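Side-chain contacts in DNA replication factor Cdt1 (Mus musculus, PDB 3A4C), which licenses DNA replication by cooperating with CDC6 and the origin recognition complex to load the MCM complex onto DNA, and is also required for mitosis: residues 37-42 against 58-63; 19-24 against 45-50; 23-28 against 32-37. One frame throughout, in Å; residues are numbered along the deposited sequence.

Contact 1 (37-42 against 58-63)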
loop_
_atom_site.group_PDB
_atom_site.type_symbol
_atom_site.label_atom_id
_atom_site.label_comp_id
_atom_site.label_asym_id
_atom_site.label_seq_id
_atom_site.Cartn_x
_atom_site.Cartn_y
_atom_site.Cartn_z
ATOM N N GLU A 37 -8.518 -3.892 -7.759
ATOM C CA GLU A 37 -8.989 -5.256 -7.579
ATOM C C GLU A 37 -7.877 -6.273 -7.839
ATOM O O GLU A 37 -7.652 -7.178 -7.033
ATOM C CB GLU A 37 -10.169 -5.531 -8.509
ATOM C CG GLU A 37 -10.802 -6.884 -8.293
ATOM C CD GLU A 37 -12.204 -6.960 -8.859
ATOM O OE1 GLU A 37 -12.854 -8.012 -8.694
ATOM O OE2 GLU A 37 -12.653 -5.964 -9.466
ATOM N N VAL A 38 -7.191 -6.129 -8.969
ATOM C CA VAL A 38 -6.125 -7.057 -9.327
ATOM C C VAL A 38 -4.976 -6.981 -8.335
ATOM O O VAL A 38 -4.455 -8.015 -7.886
ATOM C CB VAL A 38 -5.609 -6.807 -10.756
ATOM C CG1 VAL A 38 -4.279 -7.527 -10.982
ATOM C CG2 VAL A 38 -6.644 -7.274 -11.771
ATOM N N VAL A 39 -4.589 -5.759 -7.983
ATOM C CA VAL A 39 -3.457 -5.566 -7.082
ATOM C C VAL A 39 -3.751 -6.233 -5.749
ATOM O O VAL A 39 -2.899 -6.924 -5.185
ATOM C CB VAL A 39 -3.166 -4.072 -6.839
ATOM C CG1 VAL A 39 -2.137 -3.911 -5.730
ATOM C CG2 VAL A 39 -2.694 -3.400 -8.124
ATOM N N CYS A 40 -4.962 -6.032 -5.243
ATOM C CA CYS A 40 -5.315 -6.588 -3.936
ATOM C C CYS A 40 -5.311 -8.107 -3.975
ATOM O O CYS A 40 -4.872 -8.754 -3.027
ATOM C CB CYS A 40 -6.677 -6.080 -3.465
ATOM S SG CYS A 40 -6.636 -4.357 -2.934
ATOM N N ALA A 41 -5.819 -8.671 -5.066
ATOM C CA ALA A 41 -5.827 -10.124 -5.233
ATOM C C ALA A 41 -4.403 -10.664 -5.278
ATOM O O ALA A 41 -4.089 -11.686 -4.666
ATOM C CB ALA A 41 -6.589 -10.510 -6.494
ATOM N N ARG A 42 -3.526 -9.971 -5.989
ATOM C CA ARG A 42 -2.141 -10.412 -6.076
ATOM C C ARG A 42 -1.403 -10.247 -4.746
ATOM O O ARG A 42 -0.575 -11.078 -4.377
ATOM C CB ARG A 42 -1.419 -9.662 -7.192
ATOM C CG ARG A 42 -1.914 -10.068 -8.556
ATOM C CD ARG A 42 -1.106 -9.450 -9.670
ATOM N NE ARG A 42 -1.798 -9.638 -10.944
ATOM C CZ ARG A 42 -1.333 -9.229 -12.117
ATOM N NH1 ARG A 42 -0.157 -8.630 -12.196
ATOM N NH2 ARG A 42 -2.047 -9.426 -13.211
ATOM N N LYS A 58 -7.977 -1.354 1.876
ATOM C CA LYS A 58 -7.887 -0.324 2.900
ATOM C C LYS A 58 -6.428 0.034 3.208
ATOM O O LYS A 58 -6.091 1.205 3.354
ATOM C CB LYS A 58 -8.610 -0.774 4.168
ATOM C CG LYS A 58 -10.136 -0.761 4.055
ATOM C CD LYS A 58 -10.762 -1.298 5.340
ATOM C CE LYS A 58 -12.256 -1.535 5.182
ATOM N NZ LYS A 58 -12.970 -0.269 4.869
ATOM N N HIS A 59 -5.564 -0.973 3.292
ATOM C CA HIS A 59 -4.142 -0.728 3.564
ATOM C C HIS A 59 -3.437 -0.040 2.411
ATOM O O HIS A 59 -2.538 0.774 2.623
ATOM C CB HIS A 59 -3.417 -2.030 3.901
ATOM C CG HIS A 59 -3.784 -2.584 5.236
ATOM N ND1 HIS A 59 -5.022 -3.130 5.497
ATOM C CD2 HIS A 59 -3.085 -2.660 6.394
ATOM C CE1 HIS A 59 -5.067 -3.526 6.756
ATOM N NE2 HIS A 59 -3.905 -3.250 7.322
ATOM N N LEU A 60 -3.805 -0.408 1.192
ATOM C CA LEU A 60 -3.220 0.211 0.008
ATOM C C LEU A 60 -3.590 1.677 -0.054
ATOM O O LEU A 60 -2.787 2.503 -0.463
ATOM C CB LEU A 60 -3.716 -0.471 -1.267
ATOM C CG LEU A 60 -2.871 -1.616 -1.819
ATOM C CD1 LEU A 60 -2.636 -2.632 -0.737
ATOM C CD2 LEU A 60 -3.565 -2.249 -3.009
ATOM N N VAL A 61 -4.829 1.988 0.320
ATOM C CA VAL A 61 -5.272 3.374 0.350
ATOM C C VAL A 61 -4.497 4.158 1.404
ATOM O O VAL A 61 -4.101 5.298 1.169
ATOM C CB VAL A 61 -6.779 3.479 0.616
ATOM C CG1 VAL A 61 -7.146 4.904 1.006
ATOM C CG2 VAL A 61 -7.565 3.047 -0.628
ATOM N N LEU A 62 -4.270 3.552 2.567
ATOM C CA LEU A 62 -3.432 4.190 3.587
ATOM C C LEU A 62 -2.045 4.486 3.032
ATOM O O LEU A 62 -1.487 5.554 3.260
ATOM C CB LEU A 62 -3.305 3.297 4.819
ATOM C CG LEU A 62 -4.543 3.100 5.687
ATOM C CD1 LEU A 62 -4.126 2.435 7.014
ATOM C CD2 LEU A 62 -5.214 4.430 5.952
ATOM N N LEU A 63 -1.491 3.533 2.294
ATOM C CA LEU A 63 -0.170 3.693 1.693
ATOM C C LEU A 63 -0.170 4.841 0.679
ATOM O O LEU A 63 0.790 5.617 0.583
ATOM C CB LEU A 63 0.194 2.382 0.999
ATOM C CG LEU A 63 1.598 1.791 0.969
ATOM C CD1 LEU A 63 2.409 2.081 2.242
ATOM C CD2 LEU A 63 1.453 0.287 0.716
#
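L60 pushes a single methyl, CD2, between V39 and C40, and this one carbon makes the whole junction between helices 36-45 and 53-66 within the two segments. V39 and L60 meet at a slant: CG1 of the valine lies 3.5 Å from CD2 of the leucine, tighter than ordinary van der Waals contact. On a second flank of the same methyl stands sulfur, with C40 SG 3.7 Å from L60 CD2. From CD2 the directions to V39 CG1 and C40 SG are about a right angle apart, so the leucine end is held by one branched and one unbranched neighbour from successive positions of the opposing helix. The leucine reaches that far because CD2 is anti to CA and forms the outermost point of the chain, whereas L60 CD1 is folded back, 5.2 Å from V39 CG1.

The two helices are the second and third of a winged-helix domain, the helix-turn-helix pair of the Cdt1 C-terminal region; in DNA-binding relatives the later helix of such a pair commonly serves as recognition helix. Backbones keep their distance here, C40 CA and L60 CA being 8.1 Å apart, and all the joining is apolar.

On V39, CG1 is anti to the backbone N (chi1 171°) and turned to the leucine, which leaves CG2 for the strand side, where L34 packs. The CB of C40 leaves the helix to one side of L60, and SG then turns to the methyl. M36 and M43, from the same helix as V39, also pack on L60, and L22 of helix 3-27 touches V39.

Contact 2 (19-24 against 45-50)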
loop_
_atom_site.group_PDB
_atom_site.type_symbol
_atom_site.label_atom_id
_atom_site.label_comp_id
_atom_site.label_asym_id
_atom_site.label_seq_id
_atom_site.Cartn_x
_atom_site.Cartn_y
_atom_site.Cartn_z
ATOM N N ALA A 19 4.231 -2.733 1.646
ATOM C CA ALA A 19 4.840 -1.932 0.594
ATOM C C ALA A 19 5.806 -2.769 -0.234
ATOM O O ALA A 19 5.913 -2.589 -1.441
ATOM C CB ALA A 19 5.546 -0.734 1.182
ATOM N N ARG A 20 6.524 -3.671 0.422
ATOM C CA ARG A 20 7.444 -4.537 -0.294
ATOM C C ARG A 20 6.684 -5.533 -1.140
ATOM O O ARG A 20 7.069 -5.803 -2.273
ATOM C CB ARG A 20 8.398 -5.269 0.653
ATOM C CG ARG A 20 9.474 -6.064 -0.105
ATOM C CD ARG A 20 10.616 -6.491 0.804
ATOM N NE ARG A 20 10.995 -5.402 1.699
ATOM C CZ ARG A 20 11.892 -4.467 1.414
ATOM N NH1 ARG A 20 12.533 -4.488 0.249
ATOM N NH2 ARG A 20 12.148 -3.510 2.301
ATOM N N VAL A 21 5.603 -6.084 -0.591
ATOM C CA VAL A 21 4.763 -7.007 -1.350
ATOM C C VAL A 21 4.220 -6.278 -2.578
ATOM O O VAL A 21 4.252 -6.796 -3.690
ATOM C CB VAL A 21 3.580 -7.553 -0.514
ATOM C CG1 VAL A 21 2.640 -8.389 -1.391
ATOM C CG2 VAL A 21 4.084 -8.403 0.650
ATOM N N LEU A 22 3.723 -5.065 -2.374
ATOM C CA LEU A 22 3.246 -4.255 -3.496
ATOM C C LEU A 22 4.333 -4.063 -4.560
ATOM O O LEU A 22 4.096 -4.243 -5.761
ATOM C CB LEU A 22 2.793 -2.886 -2.984
ATOM C CG LEU A 22 2.314 -1.914 -4.056
ATOM C CD1 LEU A 22 1.192 -2.559 -4.839
ATOM C CD2 LEU A 22 1.848 -0.602 -3.428
ATOM N N ARG A 23 5.530 -3.675 -4.130
ATOM C CA ARG A 23 6.587 -3.430 -5.099
ATOM C C ARG A 23 6.914 -4.699 -5.885
ATOM O O ARG A 23 7.120 -4.656 -7.095
ATOM C CB ARG A 23 7.854 -2.881 -4.443
ATOM C CG ARG A 23 8.785 -2.281 -5.491
ATOM C CD ARG A 23 10.233 -2.565 -5.212
ATOM N NE ARG A 23 10.423 -3.872 -4.591
ATOM C CZ ARG A 23 11.604 -4.326 -4.193
ATOM N NH1 ARG A 23 12.682 -3.577 -4.371
ATOM N NH2 ARG A 23 11.710 -5.518 -3.617
ATOM N N ASN A 24 6.955 -5.827 -5.194
ATOM C CA ASN A 24 7.234 -7.096 -5.863
ATOM C C ASN A 24 6.181 -7.501 -6.886
ATOM O O ASN A 24 6.510 -8.069 -7.926
ATOM C CB ASN A 24 7.454 -8.203 -4.843
ATOM C CG ASN A 24 8.880 -8.224 -4.331
ATOM O OD1 ASN A 24 9.371 -9.247 -3.854
ATOM N ND2 ASN A 24 9.557 -7.092 -4.444
ATOM N N ASP A 45 -2.466 -12.879 -2.231
ATOM C CA ASP A 45 -1.949 -14.186 -2.653
ATOM C C ASP A 45 -0.429 -14.294 -2.566
ATOM O O ASP A 45 0.123 -15.382 -2.720
ATOM C CB ASP A 45 -2.335 -14.465 -4.096
ATOM C CG ASP A 45 -3.783 -14.824 -4.261
ATOM O OD1 ASP A 45 -4.530 -14.849 -3.260
ATOM O OD2 ASP A 45 -4.164 -15.094 -5.417
ATOM N N SER A 46 0.246 -13.173 -2.349
ATOM C CA SER A 46 1.710 -13.135 -2.416
ATOM C C SER A 46 2.397 -13.295 -1.065
ATOM O O SER A 46 3.622 -13.380 -0.983
ATOM C CB SER A 46 2.173 -11.820 -3.056
ATOM O OG SER A 46 1.994 -11.858 -4.458
ATOM N N CYS A 47 1.613 -13.318 -0.002
ATOM C CA CYS A 47 2.189 -13.415 1.328
ATOM C C CYS A 47 1.212 -14.141 2.235
ATOM O O CYS A 47 0.108 -14.490 1.813
ATOM C CB CYS A 47 2.560 -12.026 1.861
ATOM S SG CYS A 47 1.148 -10.937 2.096
ATOM N N GLN A 48 1.615 -14.393 3.475
ATOM C CA GLN A 48 0.773 -15.162 4.381
ATOM C C GLN A 48 -0.196 -14.307 5.209
ATOM O O GLN A 48 -0.527 -14.658 6.337
ATOM C CB GLN A 48 1.653 -16.005 5.306
ATOM C CG GLN A 48 2.379 -17.110 4.565
ATOM C CD GLN A 48 3.332 -17.867 5.457
ATOM O OE1 GLN A 48 2.979 -18.899 6.020
ATOM N NE2 GLN A 48 4.540 -17.346 5.607
ATOM N N THR A 49 -0.675 -13.211 4.633
ATOM C CA THR A 49 -1.441 -12.212 5.382
ATOM C C THR A 49 -2.818 -12.642 5.903
ATOM O O THR A 49 -3.503 -13.461 5.299
ATOM C CB THR A 49 -1.640 -10.952 4.548
ATOM O OG1 THR A 49 -2.519 -10.063 5.246
ATOM C CG2 THR A 49 -2.245 -11.304 3.187
ATOM N N ALA A 50 -3.226 -12.045 7.022
ATOM C CA ALA A 50 -4.533 -12.326 7.621
ATOM C C ALA A 50 -5.647 -11.487 6.989
ATOM O O ALA A 50 -6.796 -11.533 7.427
ATOM C CB ALA A 50 -4.482 -12.079 9.125
#
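V21 and S46 bring their backbones to within 6.9 Å, measured between V21 CA and S46 CA, at the place where a regular helix meets an irregular loop. Segment 19-24 is wholly helical, with R23 N hydrogen-bonded to A19 O and N24 N to R20 O. Segment 45-50 has no regular structure of its own; at C47 the backbone is extended (phi -150°, psi 176°).

The side chains meet through the fork of V21, whose two methyls take separate partners. CG1, anti to the backbone N, touches the CB of S46 at 3.8 Å. CG2, the branch beside the backbone N, faces C47 instead and lies 4.1 Å from its CB. The sulfur stands at the same range, V21 CG2 to C47 SG being 4.1 Å, so this methyl rests against the whole short side chain and not just its base. That follows from the cysteine torsion: at chi1 64° SG sits between the backbone N and the carbonyl carbon. S46 offers the valine its carbon and uses its hydroxyl otherwise, OG being hydrogen-bonded to the carbonyl oxygen of R42 one turn back. Loop and helix are thus joined without a hydrogen bond between them, by a light apolar contact near the surface.

In the winged-helix domain, the loop links helices 36-45 and 53-66, the two members of the helix-turn-helix, and leans its start on helix 3-27. M43 of helix 36-45 packs on V21 and on L22, which also meets W70, while R20 and R23 touch L90 of the C-terminal helix 90-104.

Contact 3 (23-28 against 32-37)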
loop_
_atom_site.group_PDB
_atom_site.type_symbol
_atom_site.label_atom_id
_atom_site.label_comp_id
_atom_site.label_asym_id
_atom_site.label_seq_id
_atom_site.Cartn_x
_atom_site.Cartn_y
_atom_site.Cartn_z
ATOM N N ARG A 23 5.530 -3.675 -4.130
ATOM C CA ARG A 23 6.587 -3.430 -5.099
ATOM C C ARG A 23 6.914 -4.699 -5.885
ATOM O O ARG A 23 7.120 -4.656 -7.095
ATOM C CB ARG A 23 7.854 -2.881 -4.443
ATOM C CG ARG A 23 8.785 -2.281 -5.491
ATOM C CD ARG A 23 10.233 -2.565 -5.212
ATOM N NE ARG A 23 10.423 -3.872 -4.591
ATOM C CZ ARG A 23 11.604 -4.326 -4.193
ATOM N NH1 ARG A 23 12.682 -3.577 -4.371
ATOM N NH2 ARG A 23 11.710 -5.518 -3.617
ATOM N N ASN A 24 6.955 -5.827 -5.194
ATOM C CA ASN A 24 7.234 -7.096 -5.863
ATOM C C ASN A 24 6.181 -7.501 -6.886
ATOM O O ASN A 24 6.510 -8.069 -7.926
ATOM C CB ASN A 24 7.454 -8.203 -4.843
ATOM C CG ASN A 24 8.880 -8.224 -4.331
ATOM O OD1 ASN A 24 9.371 -9.247 -3.854
ATOM N ND2 ASN A 24 9.557 -7.092 -4.444
ATOM N N VAL A 25 4.919 -7.213 -6.587
ATOM C CA VAL A 25 3.842 -7.452 -7.546
ATOM C C VAL A 25 4.083 -6.642 -8.818
ATOM O O VAL A 25 3.929 -7.149 -9.935
ATOM C CB VAL A 25 2.468 -7.102 -6.946
ATOM C CG1 VAL A 25 1.406 -6.960 -8.053
ATOM C CG2 VAL A 25 2.059 -8.168 -5.941
ATOM N N PHE A 26 4.474 -5.385 -8.650
ATOM C CA PHE A 26 4.734 -4.544 -9.808
ATOM C C PHE A 26 6.028 -4.898 -10.533
ATOM O O PHE A 26 6.111 -4.745 -11.743
ATOM C CB PHE A 26 4.674 -3.056 -9.449
ATOM C CG PHE A 26 3.288 -2.497 -9.511
ATOM C CD1 PHE A 26 2.414 -2.666 -8.454
ATOM C CD2 PHE A 26 2.840 -1.849 -10.653
ATOM C CE1 PHE A 26 1.118 -2.165 -8.525
ATOM C CE2 PHE A 26 1.552 -1.344 -10.728
ATOM C CZ PHE A 26 0.691 -1.502 -9.665
ATOM N N VAL A 27 7.026 -5.376 -9.803
ATOM C CA VAL A 27 8.262 -5.830 -10.442
ATOM C C VAL A 27 7.995 -6.992 -11.394
ATOM O O VAL A 27 8.616 -7.107 -12.450
ATOM C CB VAL A 27 9.330 -6.212 -9.404
ATOM C CG1 VAL A 27 10.402 -7.102 -10.033
ATOM C CG2 VAL A 27 9.948 -4.952 -8.827
ATOM N N SER A 28 7.042 -7.835 -11.023
ATOM C CA SER A 28 6.701 -9.005 -11.817
ATOM C C SER A 28 5.703 -8.680 -12.921
ATOM O O SER A 28 5.382 -9.536 -13.742
ATOM C CB SER A 28 6.120 -10.093 -10.913
ATOM O OG SER A 28 5.697 -11.209 -11.672
ATOM N N PRO A 32 2.504 -0.844 -16.488
ATOM C CA PRO A 32 2.819 0.246 -15.555
ATOM C C PRO A 32 1.713 0.493 -14.529
ATOM O O PRO A 32 1.957 1.153 -13.526
ATOM C CB PRO A 32 2.941 1.477 -16.469
ATOM C CG PRO A 32 2.645 1.005 -17.870
ATOM C CD PRO A 32 1.992 -0.335 -17.769
ATOM N N ALA A 33 0.510 -0.011 -14.786
ATOM C CA ALA A 33 -0.598 0.154 -13.850
ATOM C C ALA A 33 -1.412 -1.118 -13.763
ATOM O O ALA A 33 -1.444 -1.897 -14.706
ATOM C CB ALA A 33 -1.498 1.327 -14.265
ATOM N N LEU A 34 -2.066 -1.322 -12.625
ATOM C CA LEU A 34 -2.980 -2.443 -12.438
ATOM C C LEU A 34 -4.206 -1.928 -11.708
ATOM O O LEU A 34 -4.100 -0.988 -10.931
ATOM C CB LEU A 34 -2.327 -3.537 -11.592
ATOM C CG LEU A 34 -1.134 -4.292 -12.176
ATOM C CD1 LEU A 34 -0.482 -5.122 -11.072
ATOM C CD2 LEU A 34 -1.577 -5.154 -13.344
ATOM N N THR A 35 -5.367 -2.539 -11.936
ATOM C CA THR A 35 -6.555 -2.144 -11.186
ATOM C C THR A 35 -6.385 -2.532 -9.724
ATOM O O THR A 35 -5.688 -3.500 -9.417
ATOM C CB THR A 35 -7.833 -2.796 -11.732
ATOM O OG1 THR A 35 -7.782 -4.210 -11.501
ATOM C CG2 THR A 35 -7.971 -2.521 -13.234
ATOM N N MET A 36 -7.008 -1.759 -8.837
ATOM C CA MET A 36 -7.012 -2.034 -7.401
ATOM C C MET A 36 -7.462 -3.446 -7.090
ATOM O O MET A 36 -6.886 -4.113 -6.242
ATOM C CB MET A 36 -7.945 -1.070 -6.679
ATOM C CG MET A 36 -7.247 -0.061 -5.831
ATOM S SD MET A 36 -6.481 -0.888 -4.428
ATOM C CE MET A 36 -6.101 0.565 -3.454
ATOM N N GLU A 37 -8.518 -3.892 -7.759
ATOM C CA GLU A 37 -8.989 -5.256 -7.579
ATOM C C GLU A 37 -7.877 -6.273 -7.839
ATOM O O GLU A 37 -7.652 -7.178 -7.033
ATOM C CB GLU A 37 -10.169 -5.531 -8.509
ATOM C CG GLU A 37 -10.802 -6.884 -8.293
ATOM C CD GLU A 37 -12.204 -6.960 -8.859
ATOM O OE1 GLU A 37 -12.854 -8.012 -8.694
ATOM O OE2 GLU A 37 -12.653 -5.964 -9.466
#
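The helical turn that presents V25 and F26 to L34 is held by a short backbone hydrogen bond of 2.8 Å from V27 N to R23 O. It lies in the last turns of helix 3-27, the first helix of a winged-helix domain, which here packs against strand 33-35, the short edge strand of its three-stranded antiparallel sheet. Helix 23-27 and that strand run with their directions 114° apart, their axes approaching to 10.2 Å.

F26 and L34 reach toward each other from helix and strand and meet in a CH-pi contact. L34 CD1 lies over one face of the phenyl ring, 4.2 Å from the centroid of F26 and 17° off the ring normal, displaced toward the rim. CD1 can reach the ring because it is anti to CA (chi2 169°), at the full stretch of the leucine. The same methyl is touched by V25 CG1 at 4.0 Å, the two side chains meeting at a slant, so CD1 is shared between a ring face and a valine branch of consecutive helical residues.

L34 N, 4.0 Å from F26 CZ, lies above the ring plane on the leucine side. L34 is meanwhile tied into the sheet by backbone hydrogen bonds with V82, a residue that also packs on F26, together with L84; the phenylalanine thus links the helix to two strands. R42 and V39 of helix 36-45 cover L34 further, and T35, just before that helix, is its N-cap, OG1 being hydrogen-bonded to V38 N. At the ring edge, near its plane, are A33 CA, beside CE2, and the carbonyl oxygen of P32, 3.8 Å from F26 CE2.

How the contacts relate
All three contacts lie within one winged-helix domain, with centres 10 to 11 Å apart. Contacts 2 and 3 both start from helix 3-27, sharing R23 and N24, whereas contact 3 precedes contact 1 along the chain, the two meeting at E37. Contacts 1 and 2 interleave their segments. The sites touch directly: V39 CG1 of contact 1 lies 3.7 Å from L22 CD1 of contact 2, and V39 CG2 is 3.5 Å from L34 CB of contact 3. Helix 36-45 carries contact 1, begins just after the strand of contact 3 and leads into the loop of contact 2, so the first helix, the helix-turn-helix and the edge strand pack together in the C-terminal domain of Cdt1.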